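Long-range contact in UPF0045 protein MJ1052 (PDB 2EPI), which is of unknown function but, as a UPF0045-family member of the thiamine-binding protein type, may bind thiamine or a related small molecule: residues I2-I14 with N43-I56. Numbering follows the deposited sequence.
Sequences IFMRKVVAEVSII and NAMGTVLEGDLDEI
Leu-53 lays its CD2 methyl over the centre of one face of the Arg-5 guanidinium, 3.6 Å from CZ. The two side chains run the same way; Glu-82, and Ser-65 of a third subunit, take the guanidinium's polar end. At the far end of the pairing two flat groups meet, the Glu-10 carboxylate and Asn-43 amide, their planes 69° apart. Asn-43 ND2 reaches Glu-10 OE2 at 3.2 Å, nearly along the C-O axis and close to the amide plane. Asn-43 OD1 accepts from Met-45 N in an Asx turn, helping fix the amide's rotation. Glu-10 of the second subunit brings its OE2 close, and the like charges probably raise the pKa of one.

Between these ends, strands 6-14 and 46-50 pair antiparallel, with Ala-9 and Leu-49 exchanging two backbone bonds. At the corner Asp-52, its CG anti to the backbone N (chi1 178°), sends its carboxylate out past the turn: OD1 reaches Arg-5 N at 3.0 Å by its anti lone pair, and OD2 accepts from Glu-55 N, capping helix 53-68. Lys-6 NZ makes a long salt bridge to Glu-50 OE2, 3.6 Å, and a water donates to that OE2 and accepts weakly from NZ; Lys-39 and Ile-90 N hold that carboxylate too.

On the Val-7, Ala-9 and Val-11 face, Ile-56 CD1 packs on Val-7 CG2 at 3.6 Å, and Leu-49 CD1 meets Val-11 CG2. Helices 23-33 and 53-68 cover this face through Phe-33 and Phe-60; the pair forms the centre of the four-stranded antiparallel sheet of a ferredoxin-like beta-alpha-beta-beta-alpha-beta fold, flanked by strands 39-43 and 73-83.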
loop_
_atom_site.group_PDB
_atom_site.type_symbol
_atom_site.label_atom_id
_atom_site.label_comp_id
_atom_site.label_asym_id
_atom_site.label_seq_id
_atom_site.Cartn_x
_atom_site.Cartn_y
_atom_site.Cartn_z
ATOM N N ILE A 2 6.774 -29.075 -0.099
ATOM C CA ILE A 2 7.116 -28.852 1.335
ATOM C C ILE A 2 8.121 -27.719 1.509
ATOM O O ILE A 2 8.005 -26.918 2.437
ATOM C CB ILE A 2 7.706 -30.129 1.979
ATOM C CG1 ILE A 2 8.135 -29.834 3.418
ATOM C CG2 ILE A 2 8.896 -30.623 1.170
ATOM C CD1 ILE A 2 8.699 -31.034 4.149
ATOM N N PHE A 3 9.109 -27.660 0.622
ATOM C CA PHE A 3 10.122 -26.617 0.697
ATOM C C PHE A 3 9.804 -25.470 -0.250
ATOM O O PHE A 3 10.665 -24.639 -0.549
ATOM C CB PHE A 3 11.501 -27.197 0.376
ATOM C CG PHE A 3 11.986 -28.182 1.396
ATOM C CD1 PHE A 3 12.242 -27.776 2.702
ATOM C CD2 PHE A 3 12.143 -29.523 1.068
ATOM C CE1 PHE A 3 12.644 -28.694 3.669
ATOM C CE2 PHE A 3 12.542 -30.449 2.027
ATOM C CZ PHE A 3 12.794 -30.032 3.331
ATOM N N MET A 4 8.560 -25.431 -0.719
ATOM C CA MET A 4 8.124 -24.376 -1.620
ATOM C C MET A 4 6.654 -24.017 -1.476
ATOM O O MET A 4 5.766 -24.786 -1.843
ATOM C CB MET A 4 8.407 -24.752 -3.077
ATOM C CG MET A 4 7.805 -23.779 -4.088
ATOM S SD MET A 4 8.254 -22.044 -3.782
ATOM C CE MET A 4 9.801 -21.943 -4.671
ATOM N N ARG A 5 6.414 -22.838 -0.918
ATOM C CA ARG A 5 5.076 -22.305 -0.750
ATOM C C ARG A 5 5.148 -21.049 -1.607
ATOM O O ARG A 5 5.406 -19.956 -1.106
ATOM C CB ARG A 5 4.815 -21.938 0.710
ATOM C CG ARG A 5 3.460 -21.295 0.931
ATOM C CD ARG A 5 3.212 -20.979 2.392
ATOM N NE ARG A 5 2.005 -20.176 2.550
ATOM C CZ ARG A 5 1.524 -19.761 3.717
ATOM N NH1 ARG A 5 2.148 -20.074 4.849
ATOM N NH2 ARG A 5 0.423 -19.028 3.748
ATOM N N LYS A 6 4.935 -21.221 -2.906
ATOM C CA LYS A 6 5.033 -20.117 -3.851
ATOM C C LYS A 6 3.939 -19.055 -3.795
ATOM O O LYS A 6 2.749 -19.355 -3.665
ATOM C CB LYS A 6 5.140 -20.674 -5.276
ATOM C CG LYS A 6 5.414 -19.614 -6.332
ATOM C CD LYS A 6 5.635 -20.228 -7.710
ATOM C CE LYS A 6 6.910 -21.066 -7.748
ATOM N NZ LYS A 6 7.168 -21.612 -9.112
ATOM N N VAL A 7 4.373 -17.802 -3.895
ATOM C CA VAL A 7 3.479 -16.652 -3.891
ATOM C C VAL A 7 4.081 -15.579 -4.788
ATOM O O VAL A 7 5.240 -15.670 -5.186
ATOM C CB VAL A 7 3.322 -16.037 -2.471
ATOM C CG1 VAL A 7 2.850 -17.095 -1.486
ATOM C CG2 VAL A 7 4.648 -15.430 -2.012
ATOM N N VAL A 8 3.281 -14.577 -5.126
ATOM C CA VAL A 8 3.760 -13.454 -5.927
ATOM C C VAL A 8 3.689 -12.278 -4.964
ATOM O O VAL A 8 2.755 -12.182 -4.169
ATOM C CB VAL A 8 2.851 -13.166 -7.138
ATOM C CG1 VAL A 8 3.413 -11.991 -7.935
ATOM C CG2 VAL A 8 2.761 -14.391 -8.021
ATOM N N ALA A 9 4.667 -11.386 -5.016
ATOM C CA ALA A 9 4.653 -10.257 -4.095
ATOM C C ALA A 9 5.241 -9.011 -4.727
ATOM O O ALA A 9 5.844 -9.072 -5.793
ATOM C CB ALA A 9 5.443 -10.614 -2.853
ATOM N N GLU A 10 5.036 -7.875 -4.072
ATOM C CA GLU A 10 5.609 -6.631 -4.559
ATOM C C GLU A 10 6.209 -5.903 -3.373
ATOM O O GLU A 10 5.597 -5.813 -2.306
ATOM C CB GLU A 10 4.566 -5.750 -5.245
ATOM C CG GLU A 10 5.186 -4.476 -5.830
ATOM C CD GLU A 10 4.232 -3.698 -6.713
ATOM O OE1 GLU A 10 3.076 -3.492 -6.295
ATOM O OE2 GLU A 10 4.647 -3.285 -7.825
ATOM N N VAL A 11 7.417 -5.393 -3.561
ATOM C CA VAL A 11 8.113 -4.689 -2.498
ATOM C C VAL A 11 8.542 -3.303 -2.949
ATOM O O VAL A 11 8.958 -3.111 -4.090
ATOM C CB VAL A 11 9.382 -5.452 -2.069
ATOM C CG1 VAL A 11 10.185 -4.614 -1.069
ATOM C CG2 VAL A 11 9.009 -6.807 -1.467
ATOM N N SER A 12 8.416 -2.335 -2.054
ATOM C CA SER A 12 8.864 -0.985 -2.348
ATOM C C SER A 12 9.497 -0.488 -1.061
ATOM O O SER A 12 8.983 -0.728 0.035
ATOM C CB SER A 12 7.705 -0.076 -2.763
ATOM O OG SER A 12 6.828 0.180 -1.684
ATOM N N ILE A 13 10.631 0.179 -1.196
ATOM C CA ILE A 13 11.338 0.698 -0.040
ATOM C C ILE A 13 11.544 2.185 -0.243
ATOM O O ILE A 13 12.089 2.618 -1.264
ATOM C CB ILE A 13 12.693 -0.006 0.122
ATOM C CG1 ILE A 13 12.464 -1.507 0.299
ATOM C CG2 ILE A 13 13.450 0.571 1.311
ATOM C CD1 ILE A 13 13.701 -2.342 0.143
ATOM N N ILE A 14 11.079 2.970 0.720
ATOM C CA ILE A 14 11.212 4.412 0.647
ATOM C C ILE A 14 12.164 4.899 1.728
ATOM O O ILE A 14 11.857 4.828 2.916
ATOM C CB ILE A 14 9.868 5.120 0.867
ATOM C CG1 ILE A 14 8.852 4.670 -0.181
ATOM C CG2 ILE A 14 10.067 6.629 0.802
ATOM C CD1 ILE A 14 7.459 5.204 0.067
ATOM N N ASN A 43 9.824 -2.776 -11.542
ATOM C CA ASN A 43 9.079 -1.813 -12.330
ATOM C C ASN A 43 9.391 -0.431 -11.759
ATOM O O ASN A 43 10.162 -0.312 -10.807
ATOM C CB ASN A 43 7.572 -2.128 -12.320
ATOM C CG ASN A 43 6.956 -2.098 -10.933
ATOM O OD1 ASN A 43 6.807 -1.037 -10.329
ATOM N ND2 ASN A 43 6.574 -3.271 -10.431
ATOM N N ALA A 44 8.812 0.612 -12.338
ATOM C CA ALA A 44 9.084 1.970 -11.893
ATOM C C ALA A 44 8.570 2.352 -10.506
ATOM O O ALA A 44 8.930 3.409 -9.997
ATOM C CB ALA A 44 8.553 2.963 -12.930
ATOM N N MET A 45 7.741 1.509 -9.889
ATOM C CA MET A 45 7.195 1.834 -8.569
ATOM C C MET A 45 7.461 0.796 -7.472
ATOM O O MET A 45 7.030 0.961 -6.329
ATOM C CB MET A 45 5.686 2.072 -8.678
ATOM C CG MET A 45 5.295 3.336 -9.450
ATOM S SD MET A 45 5.815 4.864 -8.613
ATOM C CE MET A 45 4.588 4.987 -7.299
ATOM N N GLY A 46 8.163 -0.270 -7.817
ATOM C CA GLY A 46 8.459 -1.299 -6.838
ATOM C C GLY A 46 9.047 -2.495 -7.551
ATOM O O GLY A 46 9.348 -2.420 -8.744
ATOM N N THR A 47 9.216 -3.591 -6.824
ATOM C CA THR A 47 9.760 -4.811 -7.406
ATOM C C THR A 47 8.823 -5.976 -7.137
ATOM O O THR A 47 8.395 -6.181 -6.004
ATOM C CB THR A 47 11.128 -5.149 -6.809
ATOM O OG1 THR A 47 12.052 -4.097 -7.111
ATOM C CG2 THR A 47 11.652 -6.465 -7.390
ATOM N N VAL A 48 8.500 -6.730 -8.183
ATOM C CA VAL A 48 7.630 -7.890 -8.048
ATOM C C VAL A 48 8.525 -9.110 -7.857
ATOM O O VAL A 48 9.546 -9.250 -8.529
ATOM C CB VAL A 48 6.731 -8.076 -9.303
ATOM C CG1 VAL A 48 6.018 -9.426 -9.252
ATOM C CG2 VAL A 48 5.714 -6.952 -9.367
ATOM N N LEU A 49 8.151 -9.978 -6.927
ATOM C CA LEU A 49 8.940 -11.167 -6.645
ATOM C C LEU A 49 8.049 -12.393 -6.706
ATOM O O LEU A 49 6.852 -12.318 -6.423
ATOM C CB LEU A 49 9.568 -11.067 -5.245
ATOM C CG LEU A 49 10.382 -9.813 -4.917
ATOM C CD1 LEU A 49 10.645 -9.741 -3.412
ATOM C CD2 LEU A 49 11.687 -9.832 -5.703
ATOM N N GLU A 50 8.646 -13.517 -7.091
ATOM C CA GLU A 50 7.945 -14.791 -7.173
ATOM C C GLU A 50 8.838 -15.838 -6.520
ATOM O O GLU A 50 10.017 -15.951 -6.853
ATOM C CB GLU A 50 7.686 -15.192 -8.627
ATOM C CG GLU A 50 7.027 -16.571 -8.751
ATOM C CD GLU A 50 7.070 -17.131 -10.165
ATOM O OE1 GLU A 50 6.597 -16.447 -11.095
ATOM O OE2 GLU A 50 7.575 -18.261 -10.346
ATOM N N GLY A 51 8.276 -16.596 -5.586
ATOM C CA GLY A 51 9.056 -17.618 -4.912
ATOM C C GLY A 51 8.446 -18.020 -3.587
ATOM O O GLY A 51 7.302 -17.679 -3.299
ATOM N N ASP A 52 9.219 -18.745 -2.781
ATOM C CA ASP A 52 8.764 -19.211 -1.477
ATOM C C ASP A 52 8.458 -18.050 -0.531
ATOM O O ASP A 52 9.218 -17.083 -0.455
ATOM C CB ASP A 52 9.823 -20.114 -0.845
ATOM C CG ASP A 52 9.425 -20.591 0.535
ATOM O OD1 ASP A 52 8.505 -21.436 0.632
ATOM O OD2 ASP A 52 10.021 -20.108 1.524
ATOM N N LEU A 53 7.355 -18.161 0.204
ATOM C CA LEU A 53 6.947 -17.102 1.127
ATOM C C LEU A 53 8.006 -16.755 2.165
ATOM O O LEU A 53 8.260 -15.581 2.423
ATOM C CB LEU A 53 5.638 -17.479 1.829
ATOM C CG LEU A 53 5.089 -16.478 2.854
ATOM C CD1 LEU A 53 4.963 -15.092 2.235
ATOM C CD2 LEU A 53 3.732 -16.959 3.347
ATOM N N ASP A 54 8.628 -17.765 2.764
ATOM C CA ASP A 54 9.645 -17.494 3.767
ATOM C C ASP A 54 10.862 -16.804 3.160
ATOM O O ASP A 54 11.452 -15.922 3.781
ATOM C CB ASP A 54 10.069 -18.785 4.474
ATOM C CG ASP A 54 8.953 -19.381 5.304
ATOM O OD1 ASP A 54 8.203 -18.603 5.930
ATOM O OD2 ASP A 54 8.830 -20.626 5.342
ATOM N N GLU A 55 11.238 -17.194 1.947
ATOM C CA GLU A 55 12.385 -16.568 1.303
ATOM C C GLU A 55 12.083 -15.103 0.998
ATOM O O GLU A 55 12.955 -14.243 1.128
ATOM C CB GLU A 55 12.760 -17.312 0.020
ATOM C CG GLU A 55 13.313 -18.712 0.280
ATOM C CD GLU A 55 14.482 -18.697 1.253
ATOM O OE1 GLU A 55 15.512 -18.066 0.936
ATOM O OE2 GLU A 55 14.374 -19.313 2.337
ATOM N N ILE A 56 10.849 -14.820 0.600
ATOM C CA ILE A 56 10.462 -13.447 0.290
ATOM C C ILE A 56 10.463 -12.603 1.559
ATOM O O ILE A 56 10.870 -11.442 1.537
ATOM C CB ILE A 56 9.072 -13.400 -0.393
ATOM C CG1 ILE A 56 9.216 -13.856 -1.851
ATOM C CG2 ILE A 56 8.486 -11.983 -0.328
ATOM C CD1 ILE A 56 7.913 -13.928 -2.618
HETATM O O HOH W 1 9.457 -19.275 -8.692
#